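Local atomic coordinates of halohydrin epoxidase A (Corynebacterium sp., PDB entry 4Z9F), a protein that probably catalyses the reversible conversion of vicinal halohydrins into epoxides with release of hydrogen halide, on a short-chain dehydrogenase-like Rossmann scaffold. Residues 7-13 and 77-81; 29-35 and 51-57; 81-87 and 183-187; 131-137 and 151-157. The protein carries 1 engineered substitution. One frame throughout, in Å; residues are numbered along the deposited sequence.

Contact 1. Residues 7-13 and 77-81; sequences THARHFA and VSNDY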
# COMPACT_ATOMS: atom_id res chain seq x y z
N THR C 7 -8.44 -21.70 -16.12
CA THR C 7 -7.18 -22.29 -16.50
C THR C 7 -6.64 -23.16 -15.35
O THR C 7 -7.09 -23.05 -14.20
CB THR C 7 -6.17 -21.22 -16.87
OG1 THR C 7 -5.97 -20.35 -15.75
CG2 THR C 7 -6.68 -20.40 -18.05
N HIS C 8 -5.70 -24.03 -15.69
CA HIS C 8 -5.06 -24.94 -14.73
C HIS C 8 -6.07 -25.54 -13.76
O HIS C 8 -5.92 -25.48 -12.54
CB HIS C 8 -3.93 -24.22 -13.99
CG HIS C 8 -2.84 -23.74 -14.89
ND1 HIS C 8 -1.90 -24.58 -15.45
CD2 HIS C 8 -2.52 -22.49 -15.32
CE1 HIS C 8 -1.06 -23.88 -16.18
NE2 HIS C 8 -1.41 -22.61 -16.12
N ALA C 9 -7.13 -26.14 -14.34
CA ALA C 9 -8.33 -26.47 -13.59
C ALA C 9 -8.10 -27.49 -12.48
O ALA C 9 -8.94 -27.61 -11.58
CB ALA C 9 -9.42 -26.99 -14.54
N ARG C 10 -7.00 -28.24 -12.52
CA ARG C 10 -6.76 -29.26 -11.51
C ARG C 10 -5.87 -28.78 -10.38
O ARG C 10 -5.53 -29.57 -9.49
CB ARG C 10 -6.17 -30.50 -12.17
CG ARG C 10 -7.09 -31.06 -13.25
CD ARG C 10 -6.45 -32.19 -14.01
NE ARG C 10 -6.45 -33.43 -13.25
CZ ARG C 10 -6.10 -34.60 -13.77
NH1 ARG C 10 -5.74 -34.68 -15.04
NH2 ARG C 10 -6.13 -35.69 -13.01
N HIS C 11 -5.50 -27.50 -10.37
CA HIS C 11 -4.47 -27.00 -9.48
C HIS C 11 -4.92 -25.72 -8.80
O HIS C 11 -5.89 -25.08 -9.23
CB HIS C 11 -3.17 -26.76 -10.25
CG HIS C 11 -2.64 -27.98 -10.93
ND1 HIS C 11 -1.85 -28.91 -10.29
CD2 HIS C 11 -2.82 -28.44 -12.19
CE1 HIS C 11 -1.56 -29.89 -11.13
NE2 HIS C 11 -2.13 -29.63 -12.29
N PHE C 12 -4.22 -25.37 -7.71
CA PHE C 12 -4.42 -24.09 -7.03
C PHE C 12 -5.90 -23.84 -6.74
O PHE C 12 -6.57 -24.63 -6.06
CB PHE C 12 -3.80 -22.98 -7.88
CG PHE C 12 -3.38 -21.75 -7.11
CD1 PHE C 12 -3.31 -21.75 -5.73
CD2 PHE C 12 -3.05 -20.59 -7.79
CE1 PHE C 12 -2.92 -20.61 -5.04
CE2 PHE C 12 -2.66 -19.45 -7.11
CZ PHE C 12 -2.59 -19.46 -5.72
N ALA C 13 -6.45 -22.74 -7.25
CA ALA C 13 -7.85 -22.43 -7.05
C ALA C 13 -8.77 -23.05 -8.09
O ALA C 13 -9.98 -22.81 -8.05
CB ALA C 13 -8.05 -20.91 -7.03
N VAL C 77 -11.50 -17.19 -15.20
CA VAL C 77 -10.67 -17.35 -14.01
C VAL C 77 -9.28 -17.71 -14.48
O VAL C 77 -9.03 -18.83 -14.93
CB VAL C 77 -11.22 -18.41 -13.05
CG1 VAL C 77 -10.25 -18.58 -11.88
CG2 VAL C 77 -12.58 -18.01 -12.52
N SER C 78 -8.37 -16.74 -14.41
CA SER C 78 -6.98 -16.96 -14.82
C SER C 78 -6.24 -17.50 -13.60
O SER C 78 -5.68 -16.75 -12.81
CB SER C 78 -6.35 -15.68 -15.32
OG SER C 78 -5.06 -15.93 -15.83
N ASN C 79 -6.25 -18.82 -13.46
CA ASN C 79 -5.76 -19.50 -12.27
C ASN C 79 -4.33 -19.96 -12.54
O ASN C 79 -4.04 -21.13 -12.80
CB ASN C 79 -6.70 -20.64 -11.92
CG ASN C 79 -6.16 -21.56 -10.86
OD1 ASN C 79 -5.92 -21.16 -9.72
ND2 ASN C 79 -5.98 -22.83 -11.23
N ASP C 80 -3.40 -19.01 -12.48
CA ASP C 80 -2.02 -19.29 -12.84
C ASP C 80 -1.27 -19.85 -11.64
O ASP C 80 -1.52 -19.47 -10.50
CB ASP C 80 -1.36 -18.02 -13.37
CG ASP C 80 -2.13 -17.43 -14.55
OD1 ASP C 80 -2.04 -18.01 -15.65
OD2 ASP C 80 -2.86 -16.42 -14.37
N TYR C 81 -0.36 -20.78 -11.92
CA TYR C 81 0.41 -21.46 -10.89
C TYR C 81 1.65 -22.05 -11.55
O TYR C 81 1.72 -22.16 -12.78
CB TYR C 81 -0.41 -22.55 -10.19
CG TYR C 81 -0.13 -23.94 -10.72
CD1 TYR C 81 0.60 -24.86 -9.97
CD2 TYR C 81 -0.57 -24.33 -11.98
CE1 TYR C 81 0.87 -26.13 -10.45
CE2 TYR C 81 -0.31 -25.60 -12.46
CZ TYR C 81 0.41 -26.49 -11.69
OH TYR C 81 0.68 -27.75 -12.18
O HOH W 1 -4.38 -18.39 -16.70
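With chi1 at 169°, Asn79 extends its CG away from its own backbone N and lays its carboxamide among the main-chain groups of 7-13, while Thr7 keeps OG1 between its own N and carbonyl carbon, beside the oncoming strand. There Asn79 N donates to Thr7 OG1 at 2.8 Å, and Thr7 N donates to Val77 O (3.2 Å). The carboxamide uses both ends. ND2 gives one proton to Thr7 O, close to the amide plane, and another to His11 O at 3.0 Å from above that carbonyl's plane; OD1 accepts from Ala13 N, also at 3.0 Å. In the Rossmann fold this loop, between strand 3-6 and helix 14-23, is the one that in related reductases carries the glycine-rich cofactor motif; here it contains a type I turn from His8 to His11. Around that turn stands an aromatic cluster. His11 lies on one face of the Tyr81 ring in an offset stack, centroids 4.4 Å apart and planes at 12°, whereas Tyr81 turns an edge toward the face of His8, planes at 78°. A water touches Thr7 OG1 at 2.7 Å and donates to Ser78 OG and Asp80 OD1.

Contact 2. Residues 29-35 and 51-57; sequences VCHDASF and TVALAEQ. Engineered in segment 29-35: Ser34 (natural residue Thr).
Val29 drives its CG1 methyl into the fork of Leu54, with CG1 only 3.4 Å from Leu54 CG and close to CD2 as well, tighter than ordinary carbon packing; the two side chains cross at about a right angle. Alongside, Val52 stands parallel to Val29, the two pointing the same way from the sheet, with Val29 CG2 meeting Val52 CB at 4.2 Å. On the other face of the sheet the bump is a single methyl: Ala53 CB sits over one face of the Phe35 ring, off centre toward CE1 (3.6 Å). The opposite face of that ring receives Asp32 CB over its centre, so the phenyl is a slab held between two small carbons. These surfaces belong to a parallel beta-alpha-beta unit in which helix 38-47 connects strands 27-30 and 52-53, at one edge of the Rossmann sheet, and the strands are laced by Cys30 N to Val52 O (2.7 Å) and Leu54 N to Cys30 O (2.8 Å). Beyond the strands, Gln57 curls back at chi2 (-59°) and hooks its amide over the turn: NE2 donates to Asp32 O at 2.9 Å, nearly in its own amide plane, and OE1 nestles against Ala33 CA at 3.2 Å. Phe35 N reaches the same Asp32 O from the other face of its carbonyl plane. Asp32 OD1 closes an Asx turn by accepting from the N of Ser34, an engineered residue, and from its OG. The His31 ring presents its edge to Glu56 O, with CD2 at 3.5 Å, while its ND1 is taken by His8 N.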
# COMPACT_ATOMS: atom_id res chain seq x y z
N VAL C 29 -15.79 -24.32 -18.99
CA VAL C 29 -14.80 -24.81 -19.94
C VAL C 29 -13.41 -24.71 -19.30
O VAL C 29 -13.02 -23.64 -18.81
CB VAL C 29 -14.86 -23.99 -21.24
CG1 VAL C 29 -13.82 -24.47 -22.21
CG2 VAL C 29 -16.25 -24.06 -21.84
N CYS C 30 -12.66 -25.81 -19.30
CA CYS C 30 -11.48 -25.97 -18.46
C CYS C 30 -10.22 -26.23 -19.27
O CYS C 30 -10.23 -27.03 -20.21
CB CYS C 30 -11.68 -27.12 -17.47
SG CYS C 30 -13.02 -26.83 -16.32
N HIS C 31 -9.14 -25.56 -18.89
CA HIS C 31 -7.81 -25.81 -19.42
C HIS C 31 -6.98 -26.48 -18.34
O HIS C 31 -7.16 -26.23 -17.14
CB HIS C 31 -7.14 -24.51 -19.88
CG HIS C 31 -5.64 -24.51 -19.79
ND1 HIS C 31 -4.96 -24.24 -18.62
CD2 HIS C 31 -4.69 -24.72 -20.74
CE1 HIS C 31 -3.66 -24.30 -18.85
NE2 HIS C 31 -3.47 -24.59 -20.12
N ASP C 32 -6.07 -27.36 -18.77
CA ASP C 32 -5.10 -27.97 -17.88
C ASP C 32 -3.99 -28.57 -18.72
O ASP C 32 -4.23 -28.98 -19.87
CB ASP C 32 -5.74 -29.02 -16.97
CG ASP C 32 -4.83 -29.43 -15.81
OD1 ASP C 32 -4.29 -30.56 -15.85
OD2 ASP C 32 -4.66 -28.62 -14.87
N ALA C 33 -2.78 -28.60 -18.17
CA ALA C 33 -1.66 -29.20 -18.90
C ALA C 33 -1.92 -30.66 -19.21
O ALA C 33 -1.48 -31.16 -20.26
CB ALA C 33 -0.37 -29.05 -18.10
N SER C 34 -2.64 -31.36 -18.33
CA SER C 34 -2.87 -32.78 -18.52
C SER C 34 -3.86 -33.06 -19.63
O SER C 34 -3.97 -34.20 -20.09
CB SER C 34 -3.36 -33.41 -17.22
OG SER C 34 -4.67 -32.98 -16.92
N PHE C 35 -4.60 -32.05 -20.07
CA PHE C 35 -5.61 -32.24 -21.09
C PHE C 35 -5.01 -32.38 -22.48
O PHE C 35 -5.76 -32.54 -23.45
CB PHE C 35 -6.62 -31.10 -21.06
CG PHE C 35 -7.48 -31.06 -19.82
CD1 PHE C 35 -8.34 -30.00 -19.59
CD2 PHE C 35 -7.42 -32.08 -18.88
CE1 PHE C 35 -9.15 -29.96 -18.45
CE2 PHE C 35 -8.21 -32.04 -17.74
CZ PHE C 35 -9.07 -30.98 -17.52
N THR C 51 -18.78 -29.83 -17.26
CA THR C 51 -17.59 -29.14 -17.74
C THR C 51 -17.19 -29.63 -19.13
O THR C 51 -17.59 -30.70 -19.60
CB THR C 51 -16.41 -29.34 -16.78
OG1 THR C 51 -15.96 -30.70 -16.86
CG2 THR C 51 -16.82 -29.01 -15.34
N VAL C 52 -16.37 -28.81 -19.79
CA VAL C 52 -15.73 -29.14 -21.05
C VAL C 52 -14.22 -29.05 -20.83
O VAL C 52 -13.74 -28.06 -20.28
CB VAL C 52 -16.17 -28.20 -22.18
CG1 VAL C 52 -15.26 -28.34 -23.39
CG2 VAL C 52 -17.62 -28.45 -22.55
N ALA C 53 -13.50 -30.09 -21.24
CA ALA C 53 -12.04 -30.11 -21.15
C ALA C 53 -11.45 -29.72 -22.50
O ALA C 53 -11.63 -30.45 -23.48
CB ALA C 53 -11.53 -31.48 -20.71
N LEU C 54 -10.75 -28.59 -22.53
CA LEU C 54 -10.09 -28.13 -23.74
C LEU C 54 -8.79 -28.89 -23.98
O LEU C 54 -8.07 -29.22 -23.04
CB LEU C 54 -9.75 -26.64 -23.65
CG LEU C 54 -10.89 -25.65 -23.52
CD1 LEU C 54 -10.31 -24.25 -23.39
CD2 LEU C 54 -11.80 -25.78 -24.74
N ALA C 55 -8.48 -29.12 -25.25
CA ALA C 55 -7.17 -29.65 -25.59
C ALA C 55 -6.11 -28.57 -25.69
O ALA C 55 -4.92 -28.85 -25.49
CB ALA C 55 -7.24 -30.43 -26.90
N GLU C 56 -6.51 -27.33 -25.99
CA GLU C 56 -5.54 -26.29 -26.31
C GLU C 56 -4.67 -25.96 -25.10
O GLU C 56 -5.16 -25.88 -23.97
CB GLU C 56 -6.24 -25.02 -26.80
CG GLU C 56 -6.67 -25.11 -28.27
CD GLU C 56 -7.93 -25.97 -28.48
OE1 GLU C 56 -8.37 -26.11 -29.66
OE2 GLU C 56 -8.47 -26.49 -27.47
N GLN C 57 -3.37 -25.79 -25.35
CA GLN C 57 -2.40 -25.50 -24.32
C GLN C 57 -1.81 -24.10 -24.43
O GLN C 57 -1.21 -23.63 -23.46
CB GLN C 57 -1.24 -26.51 -24.37
CG GLN C 57 -1.68 -27.93 -24.05
CD GLN C 57 -2.29 -28.02 -22.67
OE1 GLN C 57 -1.67 -27.61 -21.69
NE2 GLN C 57 -3.52 -28.52 -22.60
O HOH W 2 -1.01 -24.76 -21.23
O HOH W 3 -6.15 -27.47 -21.87

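Contact 3. Residues 81-87 and 183-187; sequences YIPRPMN and PTYFP
Arg84 reaches across from 81-87 to Thr184 and Tyr185, joining two loops that leave the carboxyl ends of strands 73-79 and 170-177 in the Rossmann sheet. In halohydrin dehalogenases the loop after the latter strand helps to form the halide pocket, and residues 183-187 probably belong to that region. The polar part is one hydrogen bond: Arg84 NH1 donates to Thr184 O at 3.0 Å, with an angle of 155° at the hydrogen. The donor lies in the carbonyl plane, whereas the oxygen sits a little out of the guanidinium plane. Arg84 CD already lies 3.1 Å from Thr184 O, and the bend at chi3 (63°) then swings the guanidinium round so that NH1 meets the same oxygen. Thr184 OG1, for its part, accepts from Phe12 N.

Contacts between flat groups gather on Tyr185. Its CD1 lies over one face of the Arg84 guanidinium, the two planes inclined by 37°. Asn87 and Tyr185 extend toward each other, with Asn87 ND2 3.2 Å from Tyr185 CE1 and Asn87 CB 3.4 Å from Tyr185 OH.

The apolar contacts are looser and centre on a single methyl: Thr184 CG2 rests over the middle of the Tyr185 ring while touching Arg84 CG at 4.1 Å and Tyr81 CD1 at 4.2 Å.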
# COMPACT_ATOMS: atom_id res chain seq x y z
N TYR C 81 -0.36 -20.78 -11.92
CA TYR C 81 0.41 -21.46 -10.89
C TYR C 81 1.65 -22.05 -11.55
O TYR C 81 1.72 -22.16 -12.78
CB TYR C 81 -0.41 -22.55 -10.19
CG TYR C 81 -0.13 -23.94 -10.72
CD1 TYR C 81 0.60 -24.86 -9.97
CD2 TYR C 81 -0.57 -24.33 -11.98
CE1 TYR C 81 0.87 -26.13 -10.45
CE2 TYR C 81 -0.31 -25.60 -12.46
CZ TYR C 81 0.41 -26.49 -11.69
OH TYR C 81 0.68 -27.75 -12.18
N ILE C 82 2.64 -22.37 -10.74
CA ILE C 82 3.82 -23.07 -11.24
C ILE C 82 4.03 -24.27 -10.32
O ILE C 82 3.72 -24.19 -9.12
CB ILE C 82 5.05 -22.13 -11.32
CG1 ILE C 82 6.20 -22.80 -12.08
CG2 ILE C 82 5.49 -21.65 -9.93
CD1 ILE C 82 7.28 -21.84 -12.56
N PRO C 83 4.47 -25.42 -10.84
CA PRO C 83 4.64 -26.60 -9.98
C PRO C 83 5.65 -26.33 -8.87
O PRO C 83 6.75 -25.81 -9.11
CB PRO C 83 5.12 -27.68 -10.95
CG PRO C 83 4.49 -27.29 -12.26
CD PRO C 83 4.55 -25.78 -12.27
N ARG C 84 5.25 -26.66 -7.64
CA ARG C 84 6.16 -26.63 -6.51
C ARG C 84 7.38 -27.49 -6.79
O ARG C 84 7.31 -28.41 -7.60
CB ARG C 84 5.46 -27.15 -5.26
CG ARG C 84 4.23 -26.38 -4.92
CD ARG C 84 3.57 -26.99 -3.71
NE ARG C 84 4.43 -26.91 -2.52
CZ ARG C 84 4.04 -27.30 -1.31
NH1 ARG C 84 2.82 -27.79 -1.13
NH2 ARG C 84 4.86 -27.20 -0.27
N PRO C 85 8.51 -27.18 -6.13
CA PRO C 85 8.66 -26.09 -5.17
C PRO C 85 9.16 -24.81 -5.82
O PRO C 85 9.87 -24.04 -5.16
CB PRO C 85 9.71 -26.65 -4.19
CG PRO C 85 10.63 -27.42 -5.12
CD PRO C 85 9.74 -28.00 -6.22
N MET C 86 8.82 -24.60 -7.09
CA MET C 86 9.40 -23.47 -7.82
C MET C 86 8.98 -22.14 -7.23
O MET C 86 9.70 -21.15 -7.36
CB MET C 86 9.04 -23.55 -9.31
CG MET C 86 9.65 -24.76 -10.02
SD MET C 86 9.53 -24.66 -11.83
CE MET C 86 10.85 -23.50 -12.21
N ASN C 87 7.83 -22.08 -6.55
CA ASN C 87 7.44 -20.85 -5.87
C ASN C 87 8.48 -20.43 -4.84
O ASN C 87 8.59 -19.23 -4.53
CB ASN C 87 6.08 -21.02 -5.19
CG ASN C 87 6.11 -22.01 -4.03
OD1 ASN C 87 6.64 -23.11 -4.15
ND2 ASN C 87 5.54 -21.61 -2.90
N PRO C 183 -5.19 -27.94 -3.44
CA PRO C 183 -4.28 -29.07 -3.69
C PRO C 183 -2.85 -28.67 -3.97
O PRO C 183 -1.96 -29.53 -3.84
CB PRO C 183 -4.90 -29.75 -4.92
CG PRO C 183 -5.59 -28.64 -5.62
CD PRO C 183 -6.20 -27.82 -4.51
N THR C 184 -2.58 -27.42 -4.34
CA THR C 184 -1.20 -27.04 -4.62
C THR C 184 -0.44 -26.72 -3.34
O THR C 184 0.58 -27.36 -3.04
CB THR C 184 -1.15 -25.86 -5.58
OG1 THR C 184 -1.77 -26.24 -6.82
CG2 THR C 184 0.29 -25.47 -5.85
N TYR C 185 -0.94 -25.77 -2.54
CA TYR C 185 -0.14 -25.25 -1.44
C TYR C 185 -0.56 -25.75 -0.06
O TYR C 185 0.28 -25.81 0.84
CB TYR C 185 -0.16 -23.73 -1.44
CG TYR C 185 0.61 -23.15 -2.61
CD1 TYR C 185 1.98 -23.36 -2.73
CD2 TYR C 185 -0.03 -22.39 -3.58
CE1 TYR C 185 2.69 -22.84 -3.80
CE2 TYR C 185 0.68 -21.87 -4.65
CZ TYR C 185 2.04 -22.08 -4.74
OH TYR C 185 2.77 -21.56 -5.80
N PHE C 186 -1.83 -26.09 0.14
CA PHE C 186 -2.33 -26.54 1.45
C PHE C 186 -3.35 -27.65 1.25
O PHE C 186 -4.54 -27.48 1.54
CB PHE C 186 -2.94 -25.37 2.23
CG PHE C 186 -1.96 -24.31 2.61
CD1 PHE C 186 -1.15 -24.46 3.74
CD2 PHE C 186 -1.83 -23.16 1.85
CE1 PHE C 186 -0.22 -23.48 4.09
CE2 PHE C 186 -0.90 -22.17 2.21
CZ PHE C 186 -0.11 -22.33 3.32
N PRO C 187 -2.92 -28.80 0.76
CA PRO C 187 -3.86 -29.91 0.59
C PRO C 187 -4.40 -30.35 1.94
O PRO C 187 -3.78 -30.15 2.99
CB PRO C 187 -3.03 -31.00 -0.09
CG PRO C 187 -1.62 -30.69 0.28
CD PRO C 187 -1.55 -29.19 0.38

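Contact 4. Residues 131-137 and 151-157; sequences FITSSVG and RAATVAL
Ala152 O and Gly137 O share one water, which donates to the first at 2.8 Å and to the second at 3.2 Å and so stitches the helix to the loop although no direct hydrogen bond spans the two segments. Beside it, Gly137 brings its bare CA close to the helix, 3.9 Å from Val155 CG2 and 4.0 Å from Arg151 CB. Arg151 bends at chi2 (-67°) and runs along the loop, its CG against Ser134 CB at 3.8 Å. Its guanidinium lies flat beneath Thr133 O, which stands 3.4 Å above the plane over its centre; NH1 is hydrogen-bonded to Tyr147 OH and NH2 to Asp80 O. This is the first half of a Rossmann beta-alpha-beta crossover, from strand 127-132 to helix 147-165. The spacing of Ser134, Tyr147 and Arg151 matches the Ser-Tyr-Arg catalytic triad of halohydrin dehalogenases, so the contact probably helps to build the active site. Ser134 OG also accepts from Val136 N in an ST turn. Nearer the strand, Thr154 CG2 makes an apolar contact with Phe131 CD2 at 3.8 Å, the two side chains crossing at about a right angle. The Val155 CG2 methyl packs on the Thr133 hydroxyl (OG1, 3.6 Å), which is bonded to Ile175 O. The far side of the helix packs on a second subunit, Ala152 and Ala156 each facing the other's counterpart there.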
# COMPACT_ATOMS: atom_id res chain seq x y z
N PHE C 131 -8.03 -12.92 -11.75
CA PHE C 131 -6.69 -13.47 -11.73
C PHE C 131 -6.40 -14.02 -10.35
O PHE C 131 -6.52 -13.31 -9.35
CB PHE C 131 -5.66 -12.40 -12.11
CG PHE C 131 -5.74 -11.97 -13.55
CD1 PHE C 131 -6.69 -11.04 -13.97
CD2 PHE C 131 -4.86 -12.49 -14.48
CE1 PHE C 131 -6.75 -10.64 -15.31
CE2 PHE C 131 -4.92 -12.10 -15.83
CZ PHE C 131 -5.87 -11.17 -16.23
N ILE C 132 -6.05 -15.30 -10.28
CA ILE C 132 -5.60 -15.89 -9.02
C ILE C 132 -4.10 -15.69 -8.93
O ILE C 132 -3.35 -16.21 -9.76
CB ILE C 132 -5.97 -17.38 -8.92
CG1 ILE C 132 -7.41 -17.63 -9.39
CG2 ILE C 132 -5.76 -17.87 -7.47
CD1 ILE C 132 -8.53 -17.09 -8.50
N THR C 133 -3.67 -14.92 -7.93
CA THR C 133 -2.27 -14.56 -7.81
C THR C 133 -1.76 -15.14 -6.49
O THR C 133 -1.76 -16.36 -6.32
CB THR C 133 -2.09 -13.04 -7.91
OG1 THR C 133 -2.75 -12.37 -6.82
CG2 THR C 133 -2.71 -12.53 -9.22
N SER C 134 -1.39 -14.28 -5.55
CA SER C 134 -0.83 -14.77 -4.29
C SER C 134 -0.79 -13.60 -3.33
O SER C 134 -0.78 -12.44 -3.74
CB SER C 134 0.57 -15.34 -4.48
OG SER C 134 1.12 -15.66 -3.21
N SER C 135 -0.74 -13.91 -2.03
CA SER C 135 -0.54 -12.84 -1.06
C SER C 135 0.73 -12.06 -1.37
O SER C 135 0.79 -10.85 -1.13
CB SER C 135 -0.50 -13.40 0.36
OG SER C 135 0.66 -14.17 0.56
N VAL C 136 1.75 -12.73 -1.91
CA VAL C 136 3.01 -12.04 -2.22
C VAL C 136 2.89 -11.14 -3.43
O VAL C 136 3.85 -10.45 -3.77
CB VAL C 136 4.20 -13.00 -2.43
CG1 VAL C 136 4.48 -13.78 -1.15
CG2 VAL C 136 3.96 -13.95 -3.62
N GLY C 137 1.73 -11.11 -4.09
CA GLY C 137 1.50 -10.06 -5.06
C GLY C 137 1.42 -8.68 -4.44
O GLY C 137 1.54 -7.68 -5.16
N ARG C 151 4.20 -12.64 -9.39
CA ARG C 151 2.83 -12.39 -8.94
C ARG C 151 2.52 -10.90 -8.90
O ARG C 151 1.43 -10.47 -9.27
CB ARG C 151 2.60 -13.01 -7.56
CG ARG C 151 2.64 -14.53 -7.52
CD ARG C 151 1.48 -15.16 -8.28
NE ARG C 151 1.35 -16.59 -7.98
CZ ARG C 151 0.50 -17.40 -8.59
NH1 ARG C 151 0.44 -18.67 -8.25
NH2 ARG C 151 -0.28 -16.94 -9.56
N ALA C 152 3.46 -10.09 -8.40
CA ALA C 152 3.19 -8.65 -8.31
C ALA C 152 2.98 -8.03 -9.68
O ALA C 152 2.19 -7.09 -9.83
CB ALA C 152 4.33 -7.94 -7.58
N ALA C 153 3.69 -8.52 -10.70
CA ALA C 153 3.46 -8.01 -12.05
C ALA C 153 2.01 -8.21 -12.46
O ALA C 153 1.39 -7.31 -13.04
CB ALA C 153 4.41 -8.68 -13.05
N THR C 154 1.44 -9.37 -12.15
CA THR C 154 0.08 -9.67 -12.58
C THR C 154 -0.96 -8.94 -11.73
O THR C 154 -2.04 -8.60 -12.22
CB THR C 154 -0.13 -11.18 -12.57
OG1 THR C 154 0.80 -11.78 -13.48
CG2 THR C 154 -1.52 -11.54 -12.99
N VAL C 155 -0.66 -8.66 -10.47
CA VAL C 155 -1.55 -7.79 -9.73
C VAL C 155 -1.55 -6.40 -10.35
O VAL C 155 -2.60 -5.77 -10.50
CB VAL C 155 -1.15 -7.75 -8.24
CG1 VAL C 155 -2.04 -6.77 -7.47
CG2 VAL C 155 -1.25 -9.15 -7.63
N ALA C 156 -0.37 -5.89 -10.70
CA ALA C 156 -0.25 -4.58 -11.33
C ALA C 156 -0.90 -4.56 -12.71
O ALA C 156 -1.41 -3.52 -13.15
CB ALA C 156 1.22 -4.19 -11.44
N LEU C 157 -0.89 -5.70 -13.41
CA LEU C 157 -1.62 -5.78 -14.67
C LEU C 157 -3.11 -5.57 -14.45
O LEU C 157 -3.76 -4.80 -15.18
CB LEU C 157 -1.34 -7.12 -15.35
CG LEU C 157 -2.21 -7.51 -16.55
CD1 LEU C 157 -1.75 -6.76 -17.79
CD2 LEU C 157 -2.12 -9.01 -16.76
O HOH W 4 1.69 -5.54 -7.52

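Overall arrangement
Followed from the N terminus, the chain is closed first by contact 1, which brings the loop after strand 3-6 back to the end of strand 73-79. Within that excursion lies contact 2, a short beta-alpha-beta closure at the sheet edge; its turn touches the loop of contact 1 through Ser34 and Arg10. Contact 3 then takes over at Tyr81, the residue it shares with contact 1, and spans the chain as far as 183-187, enclosing contact 4 between strand 127-132 and helix 147-165. No two closures cross. Contact 1 bridges the halves: Phe12 meets Thr184, and Asp80 O meets Arg151. Contacts 2 and 4, with centres about 23 Å apart, lie on opposite sides of the chain's centre.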